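Local coordinates for D-glyceraldehyde dehydrogenase (NADP(+)) (Thermoplasma acidophilum, PDB 5J77), which catalyses the NADP-dependent oxidation of D-glyceraldehyde to glycerate in the non-phosphorylated Entner-Doudoroff pathway, at residues Ser280-Glu285 and Tyr407-Tyr412; Leu401-Lys406 and Ser425-Phe430. The protein carries 2 engineered substitutions. One frame throughout, in Å; residues are numbered along the deposited sequence.

Contact 1: residues Ser280-Glu285 and Tyr407-Tyr412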
loop_
_atom_site.group_PDB
_atom_site.type_symbol
_atom_site.label_atom_id
_atom_site.label_comp_id
_atom_site.label_asym_id
_atom_site.label_seq_id
_atom_site.Cartn_x
_atom_site.Cartn_y
_atom_site.Cartn_z
ATOM N N SER A 280 4.524 10.072 -31.691
ATOM C CA SER A 280 4.209 9.872 -30.296
ATOM C C SER A 280 3.808 8.435 -30.104
ATOM O O SER A 280 3.034 7.917 -30.905
ATOM C CB SER A 280 3.030 10.788 -29.953
ATOM O OG SER A 280 2.449 10.433 -28.736
ATOM N N CYS A 281 4.213 7.860 -28.975
ATOM C CA CYS A 281 3.833 6.494 -28.600
ATOM C C CYS A 281 2.305 6.387 -28.272
ATOM O O CYS A 281 1.776 5.282 -28.124
ATOM C CB CYS A 281 4.718 5.979 -27.430
ATOM S SG CYS A 281 6.485 6.495 -27.392
ATOM N N ILE A 282 1.613 7.534 -28.139
ATOM C CA ILE A 282 0.172 7.572 -27.841
ATOM C C ILE A 282 -0.627 8.349 -28.898
ATOM O O ILE A 282 -1.780 8.809 -28.665
ATOM C CB ILE A 282 -0.083 8.177 -26.464
ATOM C CG1 ILE A 282 0.334 9.656 -26.422
ATOM C CG2 ILE A 282 0.671 7.358 -25.416
ATOM C CD1 ILE A 282 -0.079 10.321 -25.125
ATOM N N ALA A 283 -0.019 8.484 -30.057
ATOM C CA ALA A 283 -0.720 9.109 -31.175
ATOM C C ALA A 283 -1.966 8.335 -31.584
ATOM O O ALA A 283 -1.971 7.118 -31.622
ATOM C CB ALA A 283 0.193 9.235 -32.365
ATOM N N ALA A 284 -3.013 9.071 -31.911
ATOM C CA ALA A 284 -4.204 8.501 -32.572
ATOM C C ALA A 284 -3.682 7.834 -33.832
ATOM O O ALA A 284 -3.046 8.511 -34.647
ATOM C CB ALA A 284 -5.164 9.596 -32.949
ATOM N N GLU A 285 -3.846 6.511 -33.923
ATOM C CA GLU A 285 -3.401 5.746 -35.098
ATOM C C GLU A 285 -4.526 4.990 -35.853
ATOM O O GLU A 285 -4.267 4.325 -36.872
ATOM C CB GLU A 285 -2.293 4.749 -34.669
ATOM C CG GLU A 285 -0.955 5.365 -34.283
ATOM C CD GLU A 285 0.175 5.171 -35.294
ATOM O OE1 GLU A 285 0.010 4.425 -36.271
ATOM O OE2 GLU A 285 1.294 5.764 -35.094
ATOM N N TYR A 407 -0.656 -4.042 -30.650
ATOM C CA TYR A 407 -0.219 -3.032 -29.708
ATOM C C TYR A 407 -1.264 -2.824 -28.654
ATOM O O TYR A 407 -2.434 -3.244 -28.794
ATOM C CB TYR A 407 0.157 -1.677 -30.401
ATOM C CG TYR A 407 1.234 -1.871 -31.429
ATOM C CD1 TYR A 407 2.576 -1.986 -31.058
ATOM C CD2 TYR A 407 0.924 -2.030 -32.763
ATOM C CE1 TYR A 407 3.602 -2.196 -32.004
ATOM C CE2 TYR A 407 1.932 -2.240 -33.715
ATOM C CZ TYR A 407 3.266 -2.334 -33.317
ATOM O OH TYR A 407 4.255 -2.565 -34.229
ATOM N N GLY A 408 -0.864 -2.187 -27.580
ATOM C CA GLY A 408 -1.775 -1.951 -26.510
ATOM C C GLY A 408 -1.478 -0.839 -25.563
ATOM O O GLY A 408 -1.745 -0.958 -24.415
ATOM N N LEU A 409 -0.957 0.257 -26.070
ATOM C CA LEU A 409 -0.650 1.395 -25.240
ATOM C C LEU A 409 -1.821 2.315 -24.970
ATOM O O LEU A 409 -2.579 2.075 -24.081
ATOM C CB LEU A 409 0.557 2.181 -25.762
ATOM C CG LEU A 409 1.466 2.723 -24.670
ATOM C CD1 LEU A 409 2.769 3.306 -25.163
ATOM C CD2 LEU A 409 0.774 3.657 -23.720
ATOM N N ALA A 410 -1.958 3.383 -25.720
ATOM C CA ALA A 410 -3.035 4.316 -25.467
ATOM C C ALA A 410 -4.277 4.071 -26.301
ATOM O O ALA A 410 -4.259 3.316 -27.218
ATOM C CB ALA A 410 -2.565 5.748 -25.599
ATOM N N SER A 411 -5.345 4.744 -25.931
ATOM C CA SER A 411 -6.625 4.651 -26.616
ATOM C C SER A 411 -7.448 5.819 -26.163
ATOM O O SER A 411 -7.217 6.362 -25.082
ATOM C CB SER A 411 -7.338 3.369 -26.204
ATOM O OG SER A 411 -7.454 3.237 -24.746
ATOM N N TYR A 412 -8.443 6.190 -26.961
ATOM C CA TYR A 412 -9.248 7.368 -26.678
ATOM C C TYR A 412 -10.717 7.068 -26.851
ATOM O O TYR A 412 -11.071 6.294 -27.734
ATOM C CB TYR A 412 -8.833 8.539 -27.632
ATOM C CG TYR A 412 -7.371 8.929 -27.468
ATOM C CD1 TYR A 412 -6.398 8.292 -28.196
ATOM C CD2 TYR A 412 -6.980 9.932 -26.592
ATOM C CE1 TYR A 412 -5.077 8.599 -28.025
ATOM C CE2 TYR A 412 -5.633 10.277 -26.439
ATOM C CZ TYR A 412 -4.687 9.588 -27.136
ATOM O OH TYR A 412 -3.316 9.877 -27.016
HETATM O O HOH W 1 -0.651 4.118 -28.201
#

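Contact 2: residues Leu401-Lys406 and Ser425-Phe430. Engineered in segment 401-406: Asn405 (natural residue Ser).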
loop_
_atom_site.group_PDB
_atom_site.type_symbol
_atom_site.label_atom_id
_atom_site.label_comp_id
_atom_site.label_asym_id
_atom_site.label_seq_id
_atom_site.Cartn_x
_atom_site.Cartn_y
_atom_site.Cartn_z
ATOM N N LEU A 401 -12.888 -4.331 -32.255
ATOM C CA LEU A 401 -12.005 -3.700 -33.262
ATOM C C LEU A 401 -10.782 -3.057 -32.579
ATOM O O LEU A 401 -9.646 -3.235 -33.017
ATOM C CB LEU A 401 -12.790 -2.677 -34.054
ATOM C CG LEU A 401 -13.897 -3.315 -34.875
ATOM C CD1 LEU A 401 -14.839 -2.192 -35.287
ATOM C CD2 LEU A 401 -13.319 -3.992 -36.105
ATOM N N ALA A 402 -11.007 -2.359 -31.489
ATOM C CA ALA A 402 -9.922 -1.760 -30.755
ATOM C C ALA A 402 -8.898 -2.793 -30.267
ATOM O O ALA A 402 -7.727 -2.622 -30.481
ATOM C CB ALA A 402 -10.450 -0.926 -29.622
ATOM N N ASN A 403 -9.346 -3.881 -29.649
ATOM C CA ASN A 403 -8.441 -4.921 -29.152
ATOM C C ASN A 403 -7.816 -5.802 -30.192
ATOM O O ASN A 403 -6.924 -6.535 -29.908
ATOM C CB ASN A 403 -9.103 -5.793 -28.105
ATOM C CG ASN A 403 -9.632 -5.012 -26.944
ATOM O OD1 ASN A 403 -9.008 -4.102 -26.463
ATOM N ND2 ASN A 403 -10.776 -5.393 -26.476
ATOM N N ASP A 404 -8.305 -5.720 -31.409
ATOM C CA ASP A 404 -7.771 -6.504 -32.492
ATOM C C ASP A 404 -6.591 -5.711 -33.025
ATOM O O ASP A 404 -6.654 -5.101 -34.069
ATOM C CB ASP A 404 -8.834 -6.677 -33.549
ATOM C CG ASP A 404 -8.289 -7.163 -34.800
ATOM O OD1 ASP A 404 -7.471 -8.066 -34.747
ATOM O OD2 ASP A 404 -8.647 -6.613 -35.836
ATOM N N ASN A 405 -5.511 -5.764 -32.269
ATOM C CA ASN A 405 -4.330 -4.972 -32.458
ATOM C C ASN A 405 -3.141 -5.610 -31.768
ATOM O O ASN A 405 -3.246 -5.960 -30.629
ATOM C CB ASN A 405 -4.714 -3.726 -31.668
ATOM C CG ASN A 405 -3.873 -2.510 -31.936
ATOM O OD1 ASN A 405 -2.709 -2.584 -32.211
ATOM N ND2 ASN A 405 -4.490 -1.363 -31.775
ATOM N N LYS A 406 -2.007 -5.768 -32.420
ATOM C CA LYS A 406 -0.867 -6.311 -31.676
ATOM C C LYS A 406 -0.241 -5.313 -30.640
ATOM O O LYS A 406 0.561 -5.724 -29.830
ATOM C CB LYS A 406 0.171 -6.858 -32.635
ATOM C CG LYS A 406 1.062 -5.828 -33.249
ATOM C CD LYS A 406 1.935 -6.436 -34.328
ATOM C CE LYS A 406 2.859 -5.389 -34.925
ATOM N NZ LYS A 406 3.460 -5.828 -36.216
ATOM N N SER A 425 -13.599 0.679 -19.371
ATOM C CA SER A 425 -12.462 0.718 -18.429
ATOM C C SER A 425 -11.863 -0.676 -18.148
ATOM O O SER A 425 -10.682 -0.772 -17.896
ATOM C CB SER A 425 -12.846 1.361 -17.119
ATOM O OG SER A 425 -13.182 2.706 -17.264
ATOM N N GLU A 426 -12.659 -1.709 -18.346
ATOM C CA GLU A 426 -12.182 -3.048 -18.245
ATOM C C GLU A 426 -12.122 -3.715 -19.594
ATOM O O GLU A 426 -11.250 -4.487 -19.838
ATOM C CB GLU A 426 -13.069 -3.874 -17.323
ATOM C CG GLU A 426 -12.983 -3.496 -15.864
ATOM C CD GLU A 426 -13.291 -4.654 -14.943
ATOM O OE1 GLU A 426 -12.440 -5.528 -14.798
ATOM O OE2 GLU A 426 -14.373 -4.687 -14.359
ATOM N N ARG A 427 -13.068 -3.429 -20.477
ATOM C CA ARG A 427 -13.108 -4.063 -21.789
ATOM C C ARG A 427 -12.051 -3.604 -22.801
ATOM O O ARG A 427 -11.611 -4.368 -23.618
ATOM C CB ARG A 427 -14.525 -4.010 -22.375
ATOM C CG ARG A 427 -15.511 -4.976 -21.723
ATOM C CD ARG A 427 -15.304 -6.410 -22.164
ATOM N NE ARG A 427 -16.055 -6.716 -23.375
ATOM C CZ ARG A 427 -15.511 -7.077 -24.527
ATOM N NH1 ARG A 427 -16.271 -7.313 -25.562
ATOM N NH2 ARG A 427 -14.204 -7.195 -24.655
ATOM N N ILE A 428 -11.652 -2.353 -22.724
ATOM C CA ILE A 428 -10.604 -1.823 -23.597
ATOM C C ILE A 428 -9.252 -2.288 -23.015
ATOM O O ILE A 428 -8.808 -1.783 -22.029
ATOM C CB ILE A 428 -10.706 -0.287 -23.715
ATOM C CG1 ILE A 428 -12.019 0.106 -24.374
ATOM C CG2 ILE A 428 -9.533 0.300 -24.482
ATOM C CD1 ILE A 428 -12.092 -0.234 -25.832
ATOM N N ARG A 429 -8.642 -3.274 -23.632
ATOM C CA ARG A 429 -7.403 -3.834 -23.151
ATOM C C ARG A 429 -6.136 -3.043 -23.540
ATOM O O ARG A 429 -5.268 -3.532 -24.222
ATOM C CB ARG A 429 -7.289 -5.303 -23.556
ATOM C CG ARG A 429 -8.407 -6.178 -23.030
ATOM C CD ARG A 429 -8.212 -6.611 -21.598
ATOM N NE ARG A 429 -7.217 -7.656 -21.546
ATOM C CZ ARG A 429 -6.720 -8.175 -20.439
ATOM N NH1 ARG A 429 -7.136 -7.750 -19.273
ATOM N NH2 ARG A 429 -5.811 -9.114 -20.525
ATOM N N PHE A 430 -6.082 -1.822 -23.051
ATOM C CA PHE A 430 -5.001 -0.906 -23.301
ATOM C C PHE A 430 -4.475 -0.301 -22.006
ATOM O O PHE A 430 -5.224 -0.059 -21.079
ATOM C CB PHE A 430 -5.458 0.211 -24.265
ATOM C CG PHE A 430 -5.542 -0.229 -25.690
ATOM C CD1 PHE A 430 -6.564 -1.042 -26.114
ATOM C CD2 PHE A 430 -4.584 0.145 -26.603
ATOM C CE1 PHE A 430 -6.629 -1.461 -27.412
ATOM C CE2 PHE A 430 -4.646 -0.288 -27.902
ATOM C CZ PHE A 430 -5.671 -1.090 -28.305
HETATM O O HOH W 2 -12.635 -7.463 -27.208
#

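Contact 1: residues Ser280-Glu285 and Tyr407-Tyr412
Tyr412 reaches across to the backbone of Ile282: its OH donates to Ile282 O at 2.5 Å, a very short bond as modelled. The carbonyl oxygen comes to the edge of the phenol, in the plane of the ring. The direct side-chain contacts beside it are apolar. Ile282 CB lies 3.6 Å from Ala410 CB, and its CG2 methyl meets Leu409 CD2 at 4.1 Å. The other Leu409 methyl, CD1, approaches Cys281 CB to 4.0 Å. With chi1 of Ile282 at 65°, CG1 sits between the backbone N and the carbonyl carbon; this carries the ethyl branch past the tyrosine hydroxyl and leaves CG2 for the leucine. An alanine at Ile282 would keep CB against Ala410 but would probably open a gap where the CG2 methyl meets Leu409 and where the ethyl branch flanks the Tyr412 hydroxyl. Water 1 adds a polar bridge, donating to Cys281 O at 2.7 Å and accepting from Ala410 N at 2.9 Å. The contact lies at the leading ends of strands 284-290 and 410-414, parallel strands of the mixed sheet of the aldehyde dehydrogenase catalytic domain, with strand 252-256 between them. Cys281, the active-site cysteine by similarity to relatives, thus stands on the loop entering its strand. That loop is shaped from within: a type I turn runs from Ser280 to Ala283, and Ser280 OG accepts from Ile282 N at 3.1 Å with an N-H...O angle of 159°, forming an ST turn. In the next shell, the Tyr412 ring meets those of Phe254 and Tyr434, with only a shallow inclination between the planes, while Trp271 of helix 262-274 touches both Ile282 and Tyr412. Leu409 and Glu432 are joined by a backbone hydrogen bond, tying the entry to strand 410-414 to strand 432-435.

Contact 2: residues Leu401-Lys406 and Ser425-Phe430
Two consecutive beta-alpha-beta crossovers share strand 410-414, and here the C-terminal ends of their helices, 395-403 and 418-427, meet over the sheet. The carboxamide of Asn403 spans them. Its OD1 accepts from Arg429 N at 3.0 Å, the donor tilted 29° from the carbonyl plane, while ND2 donates to Arg427 O at 3.1 Å, close to the amide plane and fairly straight (161°). With CG anti to its own carbonyl carbon, Asn403 extends its amide to the backbone just beyond the partner helix. Water 2 accepts from both Asn403 ND2 and Arg427 NH2, whose guanidinium also forms a cation-pi pair with Trp54 of a second subunit. Beneath, Ala402 CB touches Ile428 CD1 at 4.2 Å, and the Phe430 ring turns its edge to Ala402 O, with CZ at 3.4 Å. The engineered Asn405 brings ND2 to the same ring edge, its amide plane 69° from the ring; that nitrogen donates to Lys251 O, while OD1 accepts from Tyr407 N. One carboxamide therefore satisfies a peptide N-H and a peptide C=O where helix 418-427 gives way to loop, and the paired bonds fix which end of the amide is oxygen.

Contacts 1 and 2 have centres 11 Å apart, and their segments alternate along the chain: 401-406 leads directly into 407-412, and 425-430 follows strand 410-414. Phe430 is the main bridge, its CD2 lying 3.2 Å from Ala410 O and its CB 3.4 Å from Leu409 O; Ile428 CG2 also packs on Ser411 OG at 3.6 Å. Contact 1 reaches the probable active site through Cys281, whose side chain is about 3 Å from that of Glu247 and about 4 Å from that of Asn149. Contact 2 lies farther out, against neighbouring subunits; its Asn405 side chain is about 8 Å from that of Glu381, a likely NADP(+)-binding residue.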